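Local coordinates for hypothetical protein (Pyrococcus furiosus, PDB 2FZF) that is of unknown function but belongs to the rubrerythrin family of ferritin-like proteins, helical bundles that typically house a di-iron centre, at residues Met27-Glu32 and Ala67-Leu72; Arg36-Ser41 and Pro91-Val96; Leu109-Met114 and Ala156-Leu161; Ala116-Ala121 and Gly149-Leu154. All blocks are in the same frame, centred on the assembly; numbering follows the deposited sequence.

Contact 1: Met27-Glu32 and Ala67-Leu72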
loop_
_atom_site.group_PDB
_atom_site.type_symbol
_atom_site.label_atom_id
_atom_site.label_comp_id
_atom_site.label_asym_id
_atom_site.label_seq_id
_atom_site.Cartn_x
_atom_site.Cartn_y
_atom_site.Cartn_z
ATOM N N MET A 27 14.323 -18.424 4.929
ATOM C CA MET A 27 14.446 -17.114 5.550
ATOM C C MET A 27 13.150 -16.347 5.356
ATOM O O MET A 27 12.618 -15.766 6.305
ATOM C CB MET A 27 15.603 -16.334 4.914
ATOM C CG MET A 27 16.983 -16.775 5.383
ATOM S SD MET A 27 18.371 -15.715 4.825
ATOM C CE MET A 27 17.667 -14.099 5.103
ATOM N N ALA A 28 12.659 -16.357 4.116
ATOM C CA ALA A 28 11.412 -15.680 3.736
ATOM C C ALA A 28 10.265 -16.141 4.621
ATOM O O ALA A 28 9.578 -15.332 5.232
ATOM C CB ALA A 28 11.090 -15.971 2.287
ATOM N N ILE A 29 10.076 -17.454 4.682
ATOM C CA ILE A 29 9.035 -18.032 5.506
ATOM C C ILE A 29 9.201 -17.537 6.941
ATOM O O ILE A 29 8.242 -17.077 7.566
ATOM C CB ILE A 29 9.111 -19.568 5.516
ATOM C CG1 ILE A 29 8.952 -20.116 4.090
ATOM C CG2 ILE A 29 8.046 -20.126 6.435
ATOM C CD1 ILE A 29 9.077 -21.624 3.989
ATOM N N LYS A 30 10.425 -17.627 7.451
ATOM C CA LYS A 30 10.727 -17.213 8.806
ATOM C C LYS A 30 10.358 -15.764 9.013
ATOM O O LYS A 30 9.788 -15.397 10.037
ATOM C CB LYS A 30 12.221 -17.416 9.098
ATOM C CG LYS A 30 12.613 -17.394 10.571
ATOM C CD LYS A 30 14.025 -17.965 10.781
ATOM C CE LYS A 30 14.377 -18.128 12.286
ATOM N NZ LYS A 30 15.651 -18.904 12.524
ATOM N N ALA A 31 10.685 -14.926 8.037
ATOM C CA ALA A 31 10.391 -13.492 8.154
ATOM C C ALA A 31 8.895 -13.240 8.198
ATOM O O ALA A 31 8.407 -12.443 9.005
ATOM C CB ALA A 31 11.014 -12.733 6.996
ATOM N N GLU A 32 8.174 -13.927 7.325
ATOM C CA GLU A 32 6.744 -13.764 7.262
ATOM C C GLU A 32 6.058 -14.291 8.517
ATOM O O GLU A 32 5.005 -13.807 8.919
ATOM C CB GLU A 32 6.203 -14.472 6.031
ATOM C CG GLU A 32 5.367 -13.557 5.156
ATOM C CD GLU A 32 6.188 -12.562 4.352
ATOM O OE1 GLU A 32 5.594 -11.563 3.872
ATOM O OE2 GLU A 32 7.409 -12.776 4.188
ATOM N N ALA A 67 1.801 -19.357 3.873
ATOM C CA ALA A 67 1.264 -20.512 3.170
ATOM C C ALA A 67 1.648 -20.464 1.692
ATOM O O ALA A 67 1.867 -21.506 1.082
ATOM C CB ALA A 67 -0.254 -20.568 3.332
ATOM N N LEU A 68 1.734 -19.263 1.117
ATOM C CA LEU A 68 2.105 -19.133 -0.290
ATOM C C LEU A 68 3.548 -19.560 -0.531
ATOM O O LEU A 68 3.859 -20.230 -1.519
ATOM C CB LEU A 68 1.925 -17.690 -0.784
ATOM C CG LEU A 68 0.491 -17.165 -0.987
ATOM C CD1 LEU A 68 0.546 -15.884 -1.809
ATOM C CD2 LEU A 68 -0.370 -18.204 -1.708
ATOM N N LEU A 69 4.431 -19.171 0.376
ATOM C CA LEU A 69 5.837 -19.508 0.252
ATOM C C LEU A 69 6.069 -20.987 0.493
ATOM O O LEU A 69 6.866 -21.608 -0.199
ATOM C CB LEU A 69 6.664 -18.703 1.255
ATOM C CG LEU A 69 6.889 -17.215 1.015
ATOM C CD1 LEU A 69 7.548 -16.600 2.222
ATOM C CD2 LEU A 69 7.743 -17.034 -0.209
ATOM N N ARG A 70 5.363 -21.542 1.478
ATOM C CA ARG A 70 5.509 -22.950 1.839
ATOM C C ARG A 70 5.101 -23.809 0.655
ATOM O O ARG A 70 5.617 -24.913 0.458
ATOM C CB ARG A 70 4.652 -23.292 3.073
ATOM C CG ARG A 70 4.786 -22.264 4.197
ATOM C CD ARG A 70 4.725 -22.814 5.619
ATOM N NE ARG A 70 5.866 -23.662 5.965
ATOM C CZ ARG A 70 6.438 -23.716 7.172
ATOM N NH1 ARG A 70 5.991 -22.960 8.167
ATOM N NH2 ARG A 70 7.445 -24.558 7.391
ATOM N N LYS A 71 4.174 -23.287 -0.138
ATOM C CA LYS A 71 3.711 -24.002 -1.305
ATOM C C LYS A 71 4.801 -24.012 -2.352
ATOM O O LYS A 71 5.093 -25.053 -2.946
ATOM C CB LYS A 71 2.454 -23.359 -1.892
ATOM C CG LYS A 71 1.980 -24.097 -3.140
ATOM C CD LYS A 71 0.617 -23.658 -3.620
ATOM C CE LYS A 71 0.273 -24.358 -4.923
ATOM N NZ LYS A 71 -1.084 -24.021 -5.438
ATOM N N LEU A 72 5.404 -22.851 -2.582
ATOM C CA LEU A 72 6.467 -22.750 -3.569
ATOM C C LEU A 72 7.618 -23.672 -3.147
ATOM O O LEU A 72 8.055 -24.509 -3.929
ATOM C CB LEU A 72 6.959 -21.298 -3.677
ATOM C CG LEU A 72 7.610 -20.823 -4.993
ATOM C CD1 LEU A 72 8.179 -19.441 -4.793
ATOM C CD2 LEU A 72 8.713 -21.757 -5.416
#

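Contact 2: Arg36-Ser41 and Pro91-Val96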
loop_
_atom_site.group_PDB
_atom_site.type_symbol
_atom_site.label_atom_id
_atom_site.label_comp_id
_atom_site.label_asym_id
_atom_site.label_seq_id
_atom_site.Cartn_x
_atom_site.Cartn_y
_atom_site.Cartn_z
ATOM N N ARG A 36 3.834 -11.562 10.854
ATOM C CA ARG A 36 2.445 -11.794 11.202
ATOM C C ARG A 36 2.200 -11.654 12.679
ATOM O O ARG A 36 1.243 -11.011 13.102
ATOM C CB ARG A 36 2.019 -13.200 10.800
ATOM C CG ARG A 36 0.518 -13.398 10.836
ATOM C CD ARG A 36 0.122 -14.858 11.029
ATOM N NE ARG A 36 -1.326 -15.063 10.883
ATOM C CZ ARG A 36 -2.263 -14.392 11.552
ATOM N NH1 ARG A 36 -3.540 -14.661 11.344
ATOM N NH2 ARG A 36 -1.932 -13.451 12.425
ATOM N N GLU A 37 3.062 -12.265 13.474
ATOM C CA GLU A 37 2.871 -12.215 14.909
ATOM C C GLU A 37 3.316 -10.888 15.492
ATOM O O GLU A 37 2.972 -10.547 16.627
ATOM C CB GLU A 37 3.593 -13.389 15.573
ATOM C CG GLU A 37 5.088 -13.351 15.465
ATOM C CD GLU A 37 5.755 -14.520 16.180
ATOM O OE1 GLU A 37 6.924 -14.350 16.613
ATOM O OE2 GLU A 37 5.124 -15.601 16.299
ATOM N N PHE A 38 4.060 -10.131 14.694
ATOM C CA PHE A 38 4.527 -8.821 15.115
ATOM C C PHE A 38 3.374 -7.837 15.005
ATOM O O PHE A 38 3.111 -7.057 15.924
ATOM C CB PHE A 38 5.697 -8.353 14.245
ATOM C CG PHE A 38 5.962 -6.886 14.347
ATOM C CD1 PHE A 38 5.582 -6.025 13.322
ATOM C CD2 PHE A 38 6.500 -6.351 15.496
ATOM C CE1 PHE A 38 5.726 -4.650 13.452
ATOM C CE2 PHE A 38 6.646 -4.978 15.633
ATOM C CZ PHE A 38 6.256 -4.127 14.606
ATOM N N TYR A 39 2.683 -7.872 13.877
ATOM C CA TYR A 39 1.558 -6.976 13.681
ATOM C C TYR A 39 0.404 -7.344 14.604
ATOM O O TYR A 39 -0.295 -6.471 15.129
ATOM C CB TYR A 39 1.128 -7.022 12.218
ATOM C CG TYR A 39 2.132 -6.374 11.292
ATOM C CD1 TYR A 39 2.598 -7.040 10.156
ATOM C CD2 TYR A 39 2.562 -5.062 11.516
ATOM C CE1 TYR A 39 3.459 -6.414 9.259
ATOM C CE2 TYR A 39 3.418 -4.423 10.634
ATOM C CZ TYR A 39 3.860 -5.096 9.509
ATOM O OH TYR A 39 4.677 -4.429 8.626
ATOM N N LYS A 40 0.214 -8.641 14.816
ATOM C CA LYS A 40 -0.856 -9.098 15.696
ATOM C C LYS A 40 -0.736 -8.477 17.079
ATOM O O LYS A 40 -1.743 -8.158 17.699
ATOM C CB LYS A 40 -0.828 -10.619 15.825
ATOM C CG LYS A 40 -1.853 -11.326 14.964
ATOM C CD LYS A 40 -3.276 -10.978 15.395
ATOM C CE LYS A 40 -3.552 -11.397 16.845
ATOM N NZ LYS A 40 -4.954 -11.077 17.291
ATOM N N SER A 41 0.495 -8.304 17.552
ATOM C CA SER A 41 0.734 -7.733 18.872
ATOM C C SER A 41 0.699 -6.229 18.836
ATOM O O SER A 41 0.352 -5.578 19.821
ATOM C CB SER A 41 2.095 -8.161 19.393
ATOM O OG SER A 41 2.247 -9.550 19.245
ATOM N N PRO A 91 15.893 -6.407 9.295
ATOM C CA PRO A 91 15.472 -6.459 10.699
ATOM C C PRO A 91 14.497 -7.581 11.041
ATOM O O PRO A 91 13.569 -7.876 10.292
ATOM C CB PRO A 91 14.885 -5.062 10.936
ATOM C CG PRO A 91 14.340 -4.688 9.604
ATOM C CD PRO A 91 15.405 -5.176 8.640
ATOM N N GLU A 92 14.727 -8.209 12.183
ATOM C CA GLU A 92 13.868 -9.291 12.620
ATOM C C GLU A 92 12.907 -8.773 13.683
ATOM O O GLU A 92 13.284 -8.541 14.837
ATOM C CB GLU A 92 14.716 -10.442 13.156
ATOM C CG GLU A 92 13.941 -11.507 13.895
ATOM C CD GLU A 92 14.785 -12.725 14.193
ATOM O OE1 GLU A 92 15.052 -13.513 13.255
ATOM O OE2 GLU A 92 15.194 -12.888 15.366
ATOM N N LEU A 93 11.658 -8.583 13.266
ATOM C CA LEU A 93 10.600 -8.078 14.132
ATOM C C LEU A 93 10.188 -9.076 15.211
ATOM O O LEU A 93 9.799 -10.209 14.914
ATOM C CB LEU A 93 9.379 -7.704 13.284
ATOM C CG LEU A 93 9.558 -6.596 12.244
ATOM C CD1 LEU A 93 8.318 -6.507 11.365
ATOM C CD2 LEU A 93 9.815 -5.279 12.951
ATOM N N GLN A 94 10.280 -8.653 16.467
ATOM C CA GLN A 94 9.891 -9.507 17.584
ATOM C C GLN A 94 8.473 -9.117 17.988
ATOM O O GLN A 94 8.069 -7.968 17.800
ATOM C CB GLN A 94 10.857 -9.318 18.762
ATOM C CG GLN A 94 11.831 -10.483 18.990
ATOM C CD GLN A 94 12.591 -10.891 17.736
ATOM O OE1 GLN A 94 13.194 -10.057 17.057
ATOM N NE2 GLN A 94 12.576 -12.187 17.431
ATOM N N PRO A 95 7.685 -10.071 18.522
ATOM C CA PRO A 95 6.309 -9.760 18.933
ATOM C C PRO A 95 6.265 -8.732 20.070
ATOM O O PRO A 95 7.051 -8.804 21.016
ATOM C CB PRO A 95 5.744 -11.130 19.323
ATOM C CG PRO A 95 6.965 -11.913 19.712
ATOM C CD PRO A 95 7.990 -11.499 18.711
ATOM N N VAL A 96 5.357 -7.765 19.964
ATOM C CA VAL A 96 5.241 -6.720 20.980
ATOM C C VAL A 96 4.407 -7.198 22.155
ATOM O O VAL A 96 3.204 -7.426 22.020
ATOM C CB VAL A 96 4.590 -5.444 20.410
ATOM C CG1 VAL A 96 4.920 -4.253 21.301
ATOM C CG2 VAL A 96 5.048 -5.218 18.981
#

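Contact 3: Leu109-Met114 and Ala156-Leu161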
loop_
_atom_site.group_PDB
_atom_site.type_symbol
_atom_site.label_atom_id
_atom_site.label_comp_id
_atom_site.label_asym_id
_atom_site.label_seq_id
_atom_site.Cartn_x
_atom_site.Cartn_y
_atom_site.Cartn_z
ATOM N N LEU A 109 8.135 1.515 16.675
ATOM C CA LEU A 109 7.589 0.272 16.131
ATOM C C LEU A 109 7.045 0.394 14.699
ATOM O O LEU A 109 7.143 -0.554 13.918
ATOM C CB LEU A 109 6.482 -0.262 17.061
ATOM C CG LEU A 109 6.776 -1.265 18.191
ATOM C CD1 LEU A 109 7.621 -2.375 17.609
ATOM C CD2 LEU A 109 7.484 -0.626 19.353
ATOM N N ILE A 110 6.456 1.536 14.346
ATOM C CA ILE A 110 5.957 1.686 12.977
ATOM C C ILE A 110 7.155 1.953 12.064
ATOM O O ILE A 110 7.182 1.507 10.928
ATOM C CB ILE A 110 4.945 2.865 12.813
ATOM C CG1 ILE A 110 3.673 2.631 13.646
ATOM C CG2 ILE A 110 4.545 2.998 11.354
ATOM C CD1 ILE A 110 2.821 1.464 13.202
ATOM N N ARG A 111 8.154 2.669 12.570
ATOM C CA ARG A 111 9.340 2.996 11.777
ATOM C C ARG A 111 10.099 1.729 11.394
ATOM O O ARG A 111 10.527 1.589 10.252
ATOM C CB ARG A 111 10.238 3.949 12.568
ATOM C CG ARG A 111 11.059 4.906 11.704
ATOM C CD ARG A 111 11.860 5.855 12.558
ATOM N NE ARG A 111 12.655 5.113 13.534
ATOM C CZ ARG A 111 12.484 5.195 14.852
ATOM N NH1 ARG A 111 13.244 4.478 15.664
ATOM N NH2 ARG A 111 11.561 6.001 15.360
ATOM N N TRP A 112 10.252 0.813 12.356
ATOM C CA TRP A 112 10.926 -0.469 12.135
ATOM C C TRP A 112 10.120 -1.373 11.207
ATOM O O TRP A 112 10.682 -2.165 10.454
ATOM C CB TRP A 112 11.150 -1.206 13.461
ATOM C CG TRP A 112 12.431 -0.811 14.151
ATOM C CD1 TRP A 112 12.569 -0.021 15.270
ATOM C CD2 TRP A 112 13.760 -1.093 13.697
ATOM N NE1 TRP A 112 13.899 0.211 15.524
ATOM C CE2 TRP A 112 14.655 -0.436 14.574
ATOM C CE3 TRP A 112 14.289 -1.836 12.622
ATOM C CZ2 TRP A 112 16.045 -0.492 14.417
ATOM C CZ3 TRP A 112 15.679 -1.892 12.465
ATOM C CH2 TRP A 112 16.534 -1.226 13.359
ATOM N N ALA A 113 8.797 -1.261 11.276
ATOM C CA ALA A 113 7.931 -2.074 10.442
ATOM C C ALA A 113 8.099 -1.715 8.981
ATOM O O ALA A 113 8.192 -2.598 8.126
ATOM C CB ALA A 113 6.494 -1.908 10.863
ATOM N N MET A 114 8.136 -0.426 8.673
ATOM C CA MET A 114 8.284 -0.049 7.275
ATOM C C MET A 114 9.682 -0.396 6.813
ATOM O O MET A 114 9.908 -0.648 5.633
ATOM C CB MET A 114 7.979 1.448 7.046
ATOM C CG MET A 114 8.642 2.462 7.985
ATOM S SD MET A 114 8.360 4.220 7.462
ATOM C CE MET A 114 9.694 4.401 6.276
ATOM N N ALA A 156 2.874 6.386 5.544
ATOM C CA ALA A 156 1.822 7.387 5.609
ATOM C C ALA A 156 1.468 7.507 7.089
ATOM O O ALA A 156 1.465 8.600 7.667
ATOM C CB ALA A 156 0.605 6.952 4.784
ATOM N N GLU A 157 1.199 6.368 7.710
ATOM C CA GLU A 157 0.886 6.372 9.126
ATOM C C GLU A 157 1.969 7.117 9.903
ATOM O O GLU A 157 1.688 8.073 10.623
ATOM C CB GLU A 157 0.739 4.945 9.639
ATOM C CG GLU A 157 -0.546 4.300 9.170
ATOM C CD GLU A 157 -1.739 5.212 9.355
ATOM O OE1 GLU A 157 -1.837 5.869 10.417
ATOM O OE2 GLU A 157 -2.582 5.269 8.438
ATOM N N TYR A 158 3.206 6.667 9.744
ATOM C CA TYR A 158 4.355 7.287 10.387
ATOM C C TYR A 158 4.379 8.800 10.138
ATOM O O TYR A 158 4.712 9.596 11.026
ATOM C CB TYR A 158 5.624 6.660 9.821
ATOM C CG TYR A 158 6.889 7.252 10.365
ATOM C CD1 TYR A 158 7.233 7.085 11.704
ATOM C CD2 TYR A 158 7.755 7.963 9.541
ATOM C CE1 TYR A 158 8.404 7.603 12.204
ATOM C CE2 TYR A 158 8.929 8.482 10.037
ATOM C CZ TYR A 158 9.246 8.293 11.363
ATOM O OH TYR A 158 10.443 8.739 11.843
ATOM N N GLU A 159 4.027 9.176 8.912
ATOM C CA GLU A 159 3.987 10.572 8.469
ATOM C C GLU A 159 2.956 11.383 9.272
ATOM O O GLU A 159 3.250 12.476 9.746
ATOM C CB GLU A 159 3.638 10.603 6.969
ATOM C CG GLU A 159 4.149 11.806 6.177
ATOM C CD GLU A 159 5.667 11.905 6.137
ATOM O OE1 GLU A 159 6.258 12.336 7.150
ATOM O OE2 GLU A 159 6.261 11.549 5.101
ATOM N N LEU A 160 1.753 10.829 9.420
ATOM C CA LEU A 160 0.674 11.481 10.150
ATOM C C LEU A 160 0.837 11.372 11.665
ATOM O O LEU A 160 0.218 12.115 12.418
ATOM C CB LEU A 160 -0.669 10.885 9.722
ATOM C CG LEU A 160 -1.695 11.863 9.132
ATOM C CD1 LEU A 160 -1.013 12.877 8.212
ATOM C CD2 LEU A 160 -2.759 11.078 8.372
ATOM N N LEU A 161 1.668 10.442 12.116
ATOM C CA LEU A 161 1.896 10.278 13.543
ATOM C C LEU A 161 2.879 11.325 14.041
ATOM O O LEU A 161 3.063 11.492 15.242
ATOM C CB LEU A 161 2.448 8.884 13.838
ATOM C CG LEU A 161 1.406 7.791 13.993
ATOM C CD1 LEU A 161 2.087 6.461 14.198
ATOM C CD2 LEU A 161 0.492 8.132 15.184
#

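Contact 4: Ala116-Ala121 and Gly149-Leu154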
loop_
_atom_site.group_PDB
_atom_site.type_symbol
_atom_site.label_atom_id
_atom_site.label_comp_id
_atom_site.label_asym_id
_atom_site.label_seq_id
_atom_site.Cartn_x
_atom_site.Cartn_y
_atom_site.Cartn_z
ATOM N N ALA A 116 11.353 -3.062 7.847
ATOM C CA ALA A 116 11.266 -4.480 7.560
ATOM C C ALA A 116 10.524 -4.711 6.237
ATOM O O ALA A 116 10.869 -5.619 5.491
ATOM C CB ALA A 116 10.567 -5.200 8.691
ATOM N N GLU A 117 9.514 -3.896 5.939
ATOM C CA GLU A 117 8.780 -4.073 4.695
ATOM C C GLU A 117 9.656 -3.616 3.528
ATOM O O GLU A 117 9.557 -4.124 2.401
ATOM C CB GLU A 117 7.469 -3.285 4.715
ATOM C CG GLU A 117 6.507 -3.645 5.852
ATOM C CD GLU A 117 5.895 -5.028 5.722
ATOM O OE1 GLU A 117 6.557 -6.022 6.081
ATOM O OE2 GLU A 117 4.748 -5.131 5.251
ATOM N N GLU A 118 10.525 -2.656 3.817
ATOM C CA GLU A 118 11.446 -2.119 2.835
ATOM C C GLU A 118 12.377 -3.237 2.412
ATOM O O GLU A 118 12.458 -3.578 1.230
ATOM C CB GLU A 118 12.253 -0.973 3.445
ATOM C CG GLU A 118 13.253 -0.330 2.503
ATOM C CD GLU A 118 14.092 0.743 3.187
ATOM O OE1 GLU A 118 14.818 0.416 4.152
ATOM O OE2 GLU A 118 14.020 1.915 2.756
ATOM N N ILE A 119 13.079 -3.830 3.369
ATOM C CA ILE A 119 13.991 -4.905 3.003
ATOM C C ILE A 119 13.273 -6.115 2.408
ATOM O O ILE A 119 13.843 -6.790 1.569
ATOM C CB ILE A 119 14.879 -5.363 4.207
ATOM C CG1 ILE A 119 15.986 -4.329 4.468
ATOM C CG2 ILE A 119 15.556 -6.694 3.899
ATOM C CD1 ILE A 119 15.514 -3.105 5.229
ATOM N N ALA A 120 12.035 -6.383 2.826
ATOM C CA ALA A 120 11.272 -7.534 2.322
ATOM C C ALA A 120 10.912 -7.454 0.831
ATOM O O ALA A 120 11.110 -8.418 0.078
ATOM C CB ALA A 120 10.013 -7.726 3.144
ATOM N N ALA A 121 10.370 -6.320 0.405
ATOM C CA ALA A 121 10.009 -6.157 -0.994
ATOM C C ALA A 121 11.279 -6.217 -1.835
ATOM O O ALA A 121 11.295 -6.843 -2.896
ATOM C CB ALA A 121 9.296 -4.826 -1.208
ATOM N N GLY A 149 3.817 -2.039 -1.202
ATOM C CA GLY A 149 2.610 -1.313 -0.854
ATOM C C GLY A 149 2.420 -1.147 0.643
ATOM O O GLY A 149 1.964 -0.096 1.101
ATOM N N HIS A 150 2.763 -2.181 1.410
ATOM C CA HIS A 150 2.639 -2.122 2.864
ATOM C C HIS A 150 3.639 -1.085 3.393
ATOM O O HIS A 150 3.375 -0.405 4.383
ATOM C CB HIS A 150 2.909 -3.499 3.481
ATOM C CG HIS A 150 1.926 -4.554 3.069
ATOM N ND1 HIS A 150 0.572 -4.310 2.947
ATOM C CD2 HIS A 150 2.094 -5.868 2.778
ATOM C CE1 HIS A 150 -0.049 -5.424 2.598
ATOM N NE2 HIS A 150 0.852 -6.385 2.489
ATOM N N TYR A 151 4.772 -0.962 2.705
ATOM C CA TYR A 151 5.808 -0.006 3.066
ATOM C C TYR A 151 5.287 1.427 2.977
ATOM O O TYR A 151 5.484 2.229 3.895
ATOM C CB TYR A 151 7.027 -0.152 2.149
ATOM C CG TYR A 151 8.010 0.995 2.265
ATOM C CD1 TYR A 151 8.751 1.192 3.438
ATOM C CD2 TYR A 151 8.160 1.922 1.229
ATOM C CE1 TYR A 151 9.615 2.288 3.575
ATOM C CE2 TYR A 151 9.020 3.021 1.358
ATOM C CZ TYR A 151 9.739 3.193 2.529
ATOM O OH TYR A 151 10.587 4.270 2.665
ATOM N N TYR A 152 4.622 1.756 1.874
ATOM C CA TYR A 152 4.094 3.107 1.701
ATOM C C TYR A 152 2.938 3.379 2.666
ATOM O O TYR A 152 2.843 4.469 3.253
ATOM C CB TYR A 152 3.664 3.333 0.246
ATOM C CG TYR A 152 4.838 3.605 -0.685
ATOM C CD1 TYR A 152 5.657 4.726 -0.503
ATOM C CD2 TYR A 152 5.144 2.734 -1.733
ATOM C CE1 TYR A 152 6.752 4.972 -1.342
ATOM C CE2 TYR A 152 6.241 2.971 -2.576
ATOM C CZ TYR A 152 7.035 4.092 -2.371
ATOM O OH TYR A 152 8.101 4.333 -3.192
ATOM N N THR A 153 2.071 2.388 2.853
ATOM C CA THR A 153 0.960 2.559 3.777
ATOM C C THR A 153 1.550 2.856 5.155
ATOM O O THR A 153 1.116 3.782 5.834
ATOM C CB THR A 153 0.084 1.280 3.865
ATOM O OG1 THR A 153 -0.390 0.938 2.560
ATOM C CG2 THR A 153 -1.109 1.500 4.781
ATOM N N LEU A 154 2.556 2.086 5.558
ATOM C CA LEU A 154 3.168 2.293 6.866
ATOM C C LEU A 154 3.818 3.668 7.077
ATOM O O LEU A 154 3.770 4.231 8.181
ATOM C CB LEU A 154 4.192 1.195 7.142
ATOM C CG LEU A 154 3.612 -0.073 7.759
ATOM C CD1 LEU A 154 4.691 -1.140 7.798
ATOM C CD2 LEU A 154 3.092 0.221 9.166
#

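Contact 1: Met27-Glu32 and Ala67-Leu72
Two antiparallel helices of a ferritin-like bundle meet where Ala-28 and Ile-29, on helix 21-44, face Leu-69 and Arg-70, on helix 63-76. The axes of the two short segments come within 9.4 Å of each other at 165°. The first torsion of Leu-69 (chi1 -73°) directs CG toward helix 21-44, and an anti chi2 carries CD1 on to lie 3.6 Å from Ala-28 CB. The same methyl also rests against the backbone N of Ile-29. Ile-29 and Leu-69 interleave, each pointing past the other, with Ile-29 CG1 3.9 Å from Leu-69 CB. Tyr-124 of helix 103-129 and Leu-143 of helix 134-164 also pack on Leu-69, which is buried where these two helices converge with 21-44 and 63-76. At the less buried side, Arg-70 starts off to one side, then bends at chi2 and chi3 (chi3 67°) so that its guanidinium returns to Ile-29. The isoleucine branch CG2 sits over one guanidinium face, offset from the middle and 3.9 Å from Arg-70 NH1, while NH1 makes a salt bridge with Glu-66. Glu-32 grazes the apolar patch, its OE2 4.3 Å from Leu-69 CD1. That oxygen hydrogen-bonds to Tyr-124 OH, and Glu-62, His-65 and Glu-147 gather round the carboxylate, a cluster consistent with the di-iron ligand sets of this family.

Contact 2: Arg36-Ser41 and Pro91-Val96
Glu-37 is the first residue of helical segment 36-41 to touch the loop segment 91-96. It lies alongside Pro-95 and points the same way, its OE1 3.7 Å from Pro-95 CD. The reach comes from CG tucked between the backbone N and the carbonyl carbon (chi1 66°), with an extended chain beyond. Phe-38 follows and has the largest share of its segment's contact. Its first torsion swings the ring out under Leu-93, which covers one face: CD2 of that leucine lies 4.0 Å from the Phe-38 ring centroid, only 7° off the normal, a CH-pi contact over the middle of the ring. The other leucine methyl, Leu-93 CD1, packs 3.4 Å from Phe-38 CD1. At the ring edge, in its plane, sits the carbonyl oxygen of Gln-94, while Val-96 CG2 comes in obliquely, 3.7 Å from Phe-38 CE2. One turn after Glu-37, Ser-41 presents its methylene to Val-96, with Ser-41 CB 3.8 Å from Val-96 CB. Its hydroxyl turns back into the helix and donates to Glu-37 O, 2.9 Å from Ser-41 OG and almost in line with the C=O bond (176°). A main-chain acceptor thus satisfies the OG next to the loop, and no hydrogen bond joins the two segments. The loop, part of the long link from helix 63-76 to helix 103-129, lies along helix 21-44 and is backed by helix 103-129, where Leu-109 meets Phe-38 and Ala-116 meets Leu-93.

Contact 3: Leu109-Met114 and Ala156-Leu161
Helices 103-129 and 134-164, an antiparallel pair of the ferritin-like bundle, touch here mainly through Tyr-158, set among Ile-110, Arg-111 and Met-114. The segment axes approach to 9.7 Å at 153°. Tyr-158 holds CG anti to its backbone N (chi1 178°), which carries the ring across to the facing helix. Its CB passes Ile-110, 4.1 Å from CG2 of that residue, the two side chains running in opposite directions. The aliphatic part of Arg-111 crosses the ring obliquely: Arg-111 CG lies 4.2 Å from the Tyr-158 centroid, an off-centre CH-pi contact. Met-114 adds a Met-aromatic contact, its SD 4.9 Å from the same centroid and well off the ring normal. One turn on from Tyr-158, Leu-161 CD1 meets Ile-110 CG1 at 4.2 Å, roughly at right angles. The outer side of helix 134-164 faces Tyr-142 of the second subunit, which packs on Ala-156 and Leu-160. The Arg-111 guanidinium is turned 71° from the ring plane and is engaged in a salt bridge with Asp-108 one turn earlier, so Tyr-158 meets the methylenes rather than a stacked cation. With no hydrogen bond across, the two segments hold together through dispersion and aromatic contacts.

Contact 4: Ala116-Ala121 and Gly149-Leu154
Apolar contact between these two antiparallel segments centres on the carbon chain of Glu-117, whose CB lies 4.1 Å from Tyr-151 CB. Its first torsion sets Glu-117 CG beside the backbone N, 3.7 Å from Leu-154 CD1, the two side chains crossing near a right angle. Glu-118 runs alongside Tyr-151 in the same direction, its CB 4.1 Å from Tyr-151 CD1. Their polar ends are held within their own helices, Glu-118 by a salt bridge to Lys-115 and Tyr-151 OH by a hydrogen bond with Arg-155. Helices 103-129 and 134-164 run side by side here, their segment axes approaching to 8.5 Å at 160°. Glutamates and histidines of such helices hold the di-iron centre in ferritin-like proteins, and the set found here is consistent with one: Glu-62 and Glu-147 come close to the Glu-117 carboxylate. Among polar side chains, a bend at chi2 (-69°) swings that carboxylate toward His-150; Glu-117 OE2 approaches obliquely, nearest His-150 CB, with the planes 23° apart, and stays 4.8 Å from His-150 ND1, without contact. Within helix 134-164, Thr-153 OG1 donates to Gly-149 O at 3.0 Å, while Thr-153 N reaches it from the opposite face of the carbonyl plane.

In the fold
Contacts 3 and 4 are successive stations on one helix pair, 103-129 with 134-164, centres about 10 Å apart; contact 4 closes a shorter stretch of chain within that closed by contact 3, and both touch the second subunit. Contacts 1 and 2 share helix 21-44, centres about 16 Å apart. Contacts 1 and 3 lie on opposite sides of the chain's centre. Contact 2 packs against contacts 3 and 4: Phe-38 CE2 lies 3.4 Å from Leu-109 CD1, and Tyr-39 OH 3.4 Å from Leu-154 CD1. Contacts 1 and 4, about 6 Å apart at their nearest atoms, probably line one di-iron-type site through Glu-32, Glu-117 and His-150, with Glu-62 and Glu-147.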